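Local coordinates for protein MpaA (Escherichia coli O157:H7, PDB 5HXD) that probably hydrolyses the gamma-D-glutamyl-diaminopimelic acid amide bond of murein tripeptide as a zinc-dependent M14-family amidase in peptidoglycan degradation, at residues Ser169-Leu181 / Tyr223-Lys236. Sequence-based numbering, arbitrary orientation.
Sequences SELGEWLAQAFEL and YLFAMANLLRWHPK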
ATOM      1  N   SER A 169     -27.986  -8.752  -6.196  1.00 60.73           N
ATOM      2  CA  SER A 169     -28.079 -10.208  -6.226  1.00 59.74           C
ATOM      3  C   SER A 169     -27.777 -10.839  -4.867  1.00 61.24           C
ATOM      4  O   SER A 169     -27.741 -10.153  -3.850  1.00 63.70           O
ATOM      5  CB  SER A 169     -27.131 -10.767  -7.278  1.00 59.19           C
ATOM      6  OG  SER A 169     -25.797 -10.414  -6.956  1.00 67.13           O
ATOM      7  N   GLU A 170     -27.547 -12.147  -4.857  1.00 59.36           N
ATOM      8  CA  GLU A 170     -27.282 -12.868  -3.613  1.00 60.94           C
ATOM      9  C   GLU A 170     -25.922 -12.510  -2.998  1.00 59.80           C
ATOM     10  O   GLU A 170     -25.803 -12.220  -1.793  1.00 54.36           O
ATOM     11  CB  GLU A 170     -27.359 -14.375  -3.862  1.00 58.71           C
ATOM     12  CG  GLU A 170     -27.147 -15.221  -2.620  1.00 58.52           C
ATOM     13  CD  GLU A 170     -27.232 -16.701  -2.910  1.00 62.12           C
ATOM     14  OE1 GLU A 170     -27.523 -17.050  -4.074  1.00 60.72           O
ATOM     15  OE2 GLU A 170     -27.001 -17.511  -1.984  1.00 61.12           O
ATOM     16  N   LEU A 171     -24.899 -12.554  -3.844  1.00 58.64           N
ATOM     17  CA  LEU A 171     -23.539 -12.250  -3.448  1.00 56.14           C
ATOM     18  C   LEU A 171     -23.484 -10.830  -2.897  1.00 55.93           C
ATOM     19  O   LEU A 171     -22.810 -10.556  -1.903  1.00 49.42           O
ATOM     20  CB  LEU A 171     -22.607 -12.426  -4.646  1.00 56.10           C
ATOM     21  CG  LEU A 171     -21.101 -12.352  -4.443  1.00 53.24           C
ATOM     22  CD1 LEU A 171     -20.703 -13.047  -3.155  1.00 52.52           C
ATOM     23  CD2 LEU A 171     -20.433 -13.006  -5.630  1.00 49.58           C
ATOM     24  N   GLY A 172     -24.242  -9.946  -3.535  1.00 56.50           N
ATOM     25  CA  GLY A 172     -24.344  -8.567  -3.107  1.00 59.30           C
ATOM     26  C   GLY A 172     -24.947  -8.424  -1.724  1.00 61.38           C
ATOM     27  O   GLY A 172     -24.510  -7.578  -0.932  1.00 61.46           O
ATOM     28  N   GLU A 173     -25.953  -9.247  -1.432  1.00 60.68           N
ATOM     29  CA  GLU A 173     -26.597  -9.232  -0.120  1.00 60.97           C
ATOM     30  C   GLU A 173     -25.789 -10.050   0.887  1.00 57.18           C
ATOM     31  O   GLU A 173     -25.795  -9.751   2.078  1.00 56.72           O
ATOM     32  CB  GLU A 173     -28.045  -9.737  -0.223  1.00 58.60           C
ATOM     33  CG  GLU A 173     -28.902  -8.806  -1.078  1.00 63.26           C
ATOM     34  CD  GLU A 173     -30.362  -9.187  -1.166  1.00 74.37           C
ATOM     35  OE1 GLU A 173     -30.695 -10.206  -1.823  1.00 66.72           O
ATOM     36  OE2 GLU A 173     -31.179  -8.433  -0.593  1.00 80.70           O
ATOM     37  N   TRP A 174     -25.080 -11.066   0.408  1.00 55.02           N
ATOM     38  CA  TRP A 174     -24.126 -11.754   1.256  1.00 50.07           C
ATOM     39  C   TRP A 174     -23.050 -10.783   1.710  1.00 57.32           C
ATOM     40  O   TRP A 174     -22.741 -10.697   2.900  1.00 57.74           O
ATOM     41  CB  TRP A 174     -23.475 -12.932   0.537  1.00 51.81           C
ATOM     42  CG  TRP A 174     -22.550 -13.662   1.452  1.00 53.56           C
ATOM     43  CD1 TRP A 174     -22.876 -14.673   2.300  1.00 54.48           C
ATOM     44  CD2 TRP A 174     -21.149 -13.415   1.643  1.00 56.66           C
ATOM     45  NE1 TRP A 174     -21.769 -15.080   3.004  1.00 57.41           N
ATOM     46  CE2 TRP A 174     -20.694 -14.322   2.620  1.00 56.46           C
ATOM     47  CE3 TRP A 174     -20.235 -12.515   1.085  1.00 56.98           C
ATOM     48  CZ2 TRP A 174     -19.363 -14.359   3.051  1.00 59.53           C
ATOM     49  CZ3 TRP A 174     -18.907 -12.550   1.519  1.00 55.60           C
ATOM     50  CH2 TRP A 174     -18.487 -13.468   2.488  1.00 54.62           C
ATOM     51  N   LEU A 175     -22.476 -10.059   0.751  1.00 56.70           N
ATOM     52  CA  LEU A 175     -21.381  -9.132   1.030  1.00 53.98           C
ATOM     53  C   LEU A 175     -21.828  -8.078   2.022  1.00 54.56           C
ATOM     54  O   LEU A 175     -21.091  -7.729   2.949  1.00 53.13           O
ATOM     55  CB  LEU A 175     -20.883  -8.467  -0.265  1.00 54.63           C
ATOM     56  CG  LEU A 175     -20.048  -9.328  -1.224  1.00 49.96           C
ATOM     57  CD1 LEU A 175     -19.940  -8.690  -2.596  1.00 46.14           C
ATOM     58  CD2 LEU A 175     -18.668  -9.606  -0.647  1.00 51.19           C
ATOM     59  N   ALA A 176     -23.047  -7.578   1.831  1.00 54.61           N
ATOM     60  CA  ALA A 176     -23.568  -6.511   2.678  1.00 53.69           C
ATOM     61  C   ALA A 176     -23.652  -6.983   4.112  1.00 58.58           C
ATOM     62  O   ALA A 176     -23.262  -6.270   5.042  1.00 59.38           O
ATOM     63  CB  ALA A 176     -24.922  -6.045   2.192  1.00 51.41           C
ATOM     64  N   GLN A 177     -24.131  -8.210   4.279  1.00 57.88           N
ATOM     65  CA  GLN A 177     -24.323  -8.778   5.600  1.00 61.02           C
ATOM     66  C   GLN A 177     -22.989  -9.188   6.221  1.00 58.38           C
ATOM     67  O   GLN A 177     -22.691  -8.811   7.355  1.00 59.14           O
ATOM     68  CB  GLN A 177     -25.285  -9.970   5.524  1.00 64.82           C
ATOM     69  CG  GLN A 177     -26.557  -9.784   6.358  1.00 73.68           C
ATOM     70  CD  GLN A 177     -27.741 -10.612   5.855  1.00 84.52           C
ATOM     71  OE1 GLN A 177     -27.644 -11.317   4.848  1.00 81.96           O
ATOM     72  NE2 GLN A 177     -28.869 -10.522   6.561  1.00 85.67           N
ATOM     73  N   ALA A 178     -22.186  -9.936   5.467  1.00 58.00           N
ATOM     74  CA  ALA A 178     -20.878 -10.415   5.934  1.00 51.80           C
ATOM     75  C   ALA A 178     -19.899  -9.312   6.321  1.00 59.67           C
ATOM     76  O   ALA A 178     -19.078  -9.511   7.216  1.00 68.19           O
ATOM     77  CB  ALA A 178     -20.238 -11.304   4.877  1.00 51.88           C
ATOM     78  N   PHE A 179     -19.954  -8.156   5.661  1.00 56.21           N
ATOM     79  CA  PHE A 179     -18.984  -7.084   5.969  1.00 60.70           C
ATOM     80  C   PHE A 179     -19.611  -5.936   6.773  1.00 60.52           C
ATOM     81  O   PHE A 179     -18.946  -4.942   7.074  1.00 54.68           O
ATOM     82  CB  PHE A 179     -18.361  -6.511   4.681  1.00 57.34           C
ATOM     83  CG  PHE A 179     -17.278  -7.371   4.069  1.00 54.83           C
ATOM     84  CD1 PHE A 179     -15.962  -7.245   4.472  1.00 56.14           C
ATOM     85  CD2 PHE A 179     -17.575  -8.279   3.063  1.00 56.53           C
ATOM     86  CE1 PHE A 179     -14.962  -8.024   3.898  1.00 53.76           C
ATOM     87  CE2 PHE A 179     -16.585  -9.057   2.489  1.00 52.72           C
ATOM     88  CZ  PHE A 179     -15.278  -8.929   2.908  1.00 51.74           C
ATOM     89  N   GLU A 180     -20.893  -6.092   7.099  1.00 62.53           N
ATOM     90  CA  GLU A 180     -21.718  -5.074   7.764  1.00 63.24           C
ATOM     91  C   GLU A 180     -21.680  -3.707   7.087  1.00 57.53           C
ATOM     92  O   GLU A 180     -21.563  -2.660   7.731  1.00 54.40           O
ATOM     93  CB  GLU A 180     -21.340  -4.957   9.237  1.00 57.80           C
ATOM     94  CG  GLU A 180     -22.251  -5.822  10.072  1.00 64.54           C
ATOM     95  CD  GLU A 180     -22.001  -5.698  11.533  1.00 68.30           C
ATOM     96  OE1 GLU A 180     -22.140  -4.577  12.075  1.00 77.68           O
ATOM     97  OE2 GLU A 180     -21.675  -6.742  12.133  1.00 77.60           O
ATOM     98  N   LEU A 181     -21.854  -3.746   5.774  1.00 55.56           N
ATOM     99  CA  LEU A 181     -21.913  -2.556   4.959  1.00 54.64           C
ATOM    100  C   LEU A 181     -23.233  -2.522   4.231  1.00 55.38           C
ATOM    101  O   LEU A 181     -23.708  -3.553   3.760  1.00 53.07           O
ATOM    102  CB  LEU A 181     -20.762  -2.530   3.955  1.00 51.73           C
ATOM    103  CG  LEU A 181     -19.391  -2.339   4.568  1.00 53.37           C
ATOM    104  CD1 LEU A 181     -18.353  -2.355   3.468  1.00 56.45           C
ATOM    105  CD2 LEU A 181     -19.377  -1.023   5.328  1.00 46.66           C
ATOM    106  N   TYR A 223     -12.408  -7.690   9.586  1.00 63.51           N
ATOM    107  CA  TYR A 223     -12.961  -8.111   8.288  1.00 58.45           C
ATOM    108  C   TYR A 223     -12.344  -9.390   7.732  1.00 57.19           C
ATOM    109  O   TYR A 223     -12.655  -9.806   6.607  1.00 54.40           O
ATOM    110  CB  TYR A 223     -12.789  -6.988   7.253  1.00 54.25           C
ATOM    111  CG  TYR A 223     -13.725  -5.829   7.464  1.00 52.41           C
ATOM    112  CD1 TYR A 223     -14.950  -6.017   8.065  1.00 57.83           C
ATOM    113  CD2 TYR A 223     -13.384  -4.547   7.071  1.00 60.40           C
ATOM    114  CE1 TYR A 223     -15.810  -4.973   8.276  1.00 58.28           C
ATOM    115  CE2 TYR A 223     -14.244  -3.485   7.273  1.00 57.08           C
ATOM    116  CZ  TYR A 223     -15.454  -3.708   7.877  1.00 58.52           C
ATOM    117  OH  TYR A 223     -16.329  -2.672   8.090  1.00 62.22           O
ATOM    118  N   LEU A 224     -11.468 -10.008   8.519  1.00 60.07           N
ATOM    119  CA  LEU A 224     -10.709 -11.161   8.048  1.00 57.02           C
ATOM    120  C   LEU A 224     -11.630 -12.351   7.940  1.00 58.57           C
ATOM    121  O   LEU A 224     -11.443 -13.201   7.077  1.00 60.55           O
ATOM    122  CB  LEU A 224      -9.535 -11.462   8.982  1.00 58.31           C
ATOM    123  CG  LEU A 224      -8.581 -12.602   8.610  1.00 61.85           C
ATOM    124  CD1 LEU A 224      -8.296 -12.598   7.126  1.00 61.52           C
ATOM    125  CD2 LEU A 224      -7.275 -12.499   9.399  1.00 61.96           C
ATOM    126  N   PHE A 225     -12.626 -12.389   8.825  1.00 56.82           N
ATOM    127  CA  PHE A 225     -13.644 -13.428   8.828  1.00 57.73           C
ATOM    128  C   PHE A 225     -14.394 -13.397   7.504  1.00 61.34           C
ATOM    129  O   PHE A 225     -14.453 -14.394   6.760  1.00 58.69           O
ATOM    130  CB  PHE A 225     -14.606 -13.235  10.013  1.00 57.67           C
ATOM    131  CG  PHE A 225     -15.794 -14.164   9.998  1.00 68.05           C
ATOM    132  CD1 PHE A 225     -15.698 -15.452  10.505  1.00 70.69           C
ATOM    133  CD2 PHE A 225     -17.023 -13.747   9.471  1.00 70.87           C
ATOM    134  CE1 PHE A 225     -16.805 -16.312  10.480  1.00 66.08           C
ATOM    135  CE2 PHE A 225     -18.124 -14.605   9.443  1.00 65.28           C
ATOM    136  CZ  PHE A 225     -18.012 -15.885   9.953  1.00 61.28           C
ATOM    137  N   ALA A 226     -14.959 -12.234   7.210  1.00 59.39           N
ATOM    138  CA  ALA A 226     -15.720 -12.050   5.987  1.00 58.00           C
ATOM    139  C   ALA A 226     -14.860 -12.312   4.741  1.00 58.75           C
ATOM    140  O   ALA A 226     -15.279 -13.057   3.857  1.00 61.11           O
ATOM    141  CB  ALA A 226     -16.321 -10.650   5.951  1.00 53.53           C
ATOM    142  N   MET A 227     -13.664 -11.720   4.671  1.00 58.00           N
ATOM    143  CA  MET A 227     -12.806 -11.894   3.496  1.00 56.08           C
ATOM    144  C   MET A 227     -12.479 -13.361   3.223  1.00 56.07           C
ATOM    145  O   MET A 227     -12.571 -13.822   2.082  1.00 55.81           O
ATOM    146  CB  MET A 227     -11.504 -11.111   3.640  1.00 54.58           C
ATOM    147  CG  MET A 227     -10.780 -10.936   2.302  1.00 49.43           C
ATOM    148  SD  MET A 227     -11.712  -9.977   1.075  1.00 50.10           S
ATOM    149  CE  MET A 227     -11.627  -8.340   1.812  1.00 50.39           C
ATOM    150  N   ALA A 228     -12.099 -14.083   4.274  1.00 57.40           N
ATOM    151  CA  ALA A 228     -11.824 -15.516   4.192  1.00 54.10           C
ATOM    152  C   ALA A 228     -13.026 -16.318   3.687  1.00 52.07           C
ATOM    153  O   ALA A 228     -12.864 -17.307   2.975  1.00 53.43           O
ATOM    154  CB  ALA A 228     -11.390 -16.041   5.553  1.00 52.82           C
ATOM    155  N   ASN A 229     -14.228 -15.910   4.074  1.00 51.51           N
ATOM    156  CA  ASN A 229     -15.427 -16.652   3.680  1.00 56.14           C
ATOM    157  C   ASN A 229     -15.795 -16.343   2.234  1.00 59.52           C
ATOM    158  O   ASN A 229     -16.375 -17.188   1.541  1.00 54.27           O
ATOM    159  CB  ASN A 229     -16.612 -16.350   4.608  1.00 48.64           C
ATOM    160  CG  ASN A 229     -16.410 -16.891   6.010  1.00 56.00           C
ATOM    161  OD1 ASN A 229     -15.687 -17.865   6.216  1.00 57.49           O
ATOM    162  ND2 ASN A 229     -17.045 -16.256   6.984  1.00 58.73           N
ATOM    163  N   LEU A 230     -15.430 -15.140   1.784  1.00 57.60           N
ATOM    164  CA  LEU A 230     -15.640 -14.715   0.400  1.00 54.40           C
ATOM    165  C   LEU A 230     -14.791 -15.520  -0.581  1.00 52.67           C
ATOM    166  O   LEU A 230     -15.216 -15.792  -1.708  1.00 51.36           O
ATOM    167  CB  LEU A 230     -15.332 -13.225   0.243  1.00 57.92           C
ATOM    168  CG  LEU A 230     -15.498 -12.693  -1.184  1.00 57.15           C
ATOM    169  CD1 LEU A 230     -16.894 -13.022  -1.716  1.00 57.06           C
ATOM    170  CD2 LEU A 230     -15.227 -11.196  -1.245  1.00 52.43           C
ATOM    171  N   LEU A 231     -13.591 -15.905  -0.150  1.00 53.14           N
ATOM    172  CA  LEU A 231     -12.716 -16.740  -0.980  1.00 57.52           C
ATOM    173  C   LEU A 231     -13.323 -18.129  -1.238  1.00 55.06           C
ATOM    174  O   LEU A 231     -12.923 -18.812  -2.175  1.00 55.47           O
ATOM    175  CB  LEU A 231     -11.328 -16.883  -0.338  1.00 49.57           C
ATOM    176  CG  LEU A 231     -10.556 -15.575  -0.072  1.00 52.62           C
ATOM    177  CD1 LEU A 231      -9.490 -15.745   0.993  1.00 53.16           C
ATOM    178  CD2 LEU A 231      -9.925 -15.036  -1.334  1.00 48.83           C
ATOM    179  N   ARG A 232     -14.290 -18.533  -0.414  1.00 52.10           N
ATOM    180  CA  ARG A 232     -14.922 -19.852  -0.544  1.00 57.86           C
ATOM    181  C   ARG A 232     -16.440 -19.769  -0.721  1.00 53.38           C
ATOM    182  O   ARG A 232     -17.149 -20.712  -0.398  1.00 53.75           O
ATOM    183  CB  ARG A 232     -14.606 -20.713   0.689  1.00 58.19           C
ATOM    184  CG  ARG A 232     -15.062 -20.082   2.008  1.00 57.36           C
ATOM    185  CD  ARG A 232     -14.939 -21.038   3.195  1.00 55.67           C
ATOM    186  NE  ARG A 232     -15.614 -20.516   4.387  1.00 54.08           N
ATOM    187  CZ  ARG A 232     -15.721 -21.176   5.538  1.00 58.80           C
ATOM    188  NH1 ARG A 232     -15.190 -22.384   5.651  1.00 61.18           N
ATOM    189  NH2 ARG A 232     -16.352 -20.631   6.576  1.00 57.09           N
ATOM    190  N   TRP A 233     -16.930 -18.639  -1.221  1.00 52.39           N
ATOM    191  CA  TRP A 233     -18.360 -18.375  -1.275  1.00 54.52           C
ATOM    192  C   TRP A 233     -19.053 -19.152  -2.382  1.00 59.22           C
ATOM    193  O   TRP A 233     -18.566 -19.202  -3.508  1.00 63.27           O
ATOM    194  CB  TRP A 233     -18.624 -16.883  -1.468  1.00 51.95           C
ATOM    195  CG  TRP A 233     -20.103 -16.508  -1.608  1.00 60.11           C
ATOM    196  CD1 TRP A 233     -20.936 -16.098  -0.607  1.00 59.02           C
ATOM    197  CD2 TRP A 233     -20.904 -16.499  -2.809  1.00 59.50           C
ATOM    198  NE1 TRP A 233     -22.197 -15.839  -1.102  1.00 57.73           N
ATOM    199  CE2 TRP A 233     -22.201 -16.077  -2.467  1.00 57.22           C
ATOM    200  CE3 TRP A 233     -20.649 -16.818  -4.159  1.00 57.87           C
ATOM    201  CZ2 TRP A 233     -23.241 -15.953  -3.386  1.00 57.77           C
ATOM    202  CZ3 TRP A 233     -21.679 -16.691  -5.083  1.00 53.18           C
ATOM    203  CH2 TRP A 233     -22.956 -16.262  -4.693  1.00 54.84           C
ATOM    204  N   HIS A 234     -20.195 -19.751  -2.057  1.00 59.79           N
ATOM    205  CA  HIS A 234     -21.067 -20.364  -3.062  1.00 64.20           C
ATOM    206  C   HIS A 234     -22.512 -19.979  -2.761  1.00 65.02           C
ATOM    207  O   HIS A 234     -22.829 -19.614  -1.622  1.00 64.20           O
ATOM    208  CB  HIS A 234     -20.898 -21.896  -3.110  1.00 62.04           C
ATOM    209  CG  HIS A 234     -21.117 -22.578  -1.806  1.00 68.77           C
ATOM    210  ND1 HIS A 234     -20.070 -23.092  -1.037  1.00 73.61           N
ATOM    211  CD2 HIS A 234     -22.235 -22.869  -1.103  1.00 67.16           C
ATOM    212  CE1 HIS A 234     -20.543 -23.641   0.046  1.00 72.31           C
ATOM    213  NE2 HIS A 234     -21.873 -23.519   0.041  1.00 64.79           N
ATOM    214  N   PRO A 235     -23.391 -20.024  -3.786  1.00 66.85           N
ATOM    215  CA  PRO A 235     -24.793 -19.653  -3.549  1.00 64.85           C
ATOM    216  C   PRO A 235     -25.508 -20.631  -2.607  1.00 69.85           C
ATOM    217  O   PRO A 235     -24.963 -21.693  -2.296  1.00 69.32           O
ATOM    218  CB  PRO A 235     -25.402 -19.659  -4.955  1.00 58.42           C
ATOM    219  CG  PRO A 235     -24.444 -20.437  -5.802  1.00 52.80           C
ATOM    220  CD  PRO A 235     -23.106 -20.234  -5.218  1.00 58.20           C
ATOM    221  N   LYS A 236     -26.719 -20.264  -2.191  1.00 70.53           N
ATOM    222  CA  LYS A 236     -27.414 -20.857  -1.039  1.00 76.35           C
ATOM    223  C   LYS A 236     -27.462 -22.390  -0.895  1.00 84.57           C
ATOM    224  O   LYS A 236     -27.288 -22.896   0.219  1.00 87.65           O
ATOM    225  CB  LYS A 236     -28.861 -20.348  -1.009  1.00 80.40           C
ATOM    226  CG  LYS A 236     -29.372 -20.074   0.404  1.00 85.57           C
ATOM    227  CD  LYS A 236     -30.823 -20.494   0.585  1.00 83.91           C
ATOM    228  CE  LYS A 236     -31.112 -20.761   2.057  1.00 80.13           C
ATOM    229  NZ  LYS A 236     -32.351 -21.551   2.244  1.00 79.55           N
TER
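Trp174 and Trp233 meet in a T-shaped stack: the five-membered ring of Trp233 turns its edge to a face of Trp174, centroids 4.4 Å apart and planes at 63°. Ala178 CB lies against the opposite face of the Trp174 indole. With CG anti to the backbone N (chi1 -177°), Trp174 reaches across to helix 224-230, where CZ2 meets Asn229 CB at 3.7 Å and CZ3 meets Leu230 CD1. Leu171 places CD1 over the face of Trp233, 3.5 Å from the centroid of its five-membered ring, a CH-pi contact. At the other end of the interface, Ala226 CB sits centrally over the Phe179 ring, 3.5 Å from its centroid, while Phe179 points its edge at the face of Tyr223. Met227 SD adds a Met-aromatic contact at the Phe179 edge. The extended Glu170 side chain brings OE2 to Lys236 N in a weak hydrogen bond of 2.8 Å. Behind this layer, Leu175 and Leu230 touch each other and rest on strand 153-157, and Met227 also packs on helix 53-65. The segments thus form a nearly antiparallel helix pair (156°, axes 10.3 Å apart) packed against the central mixed sheet of the alpha/beta M14 zinc-peptidase fold.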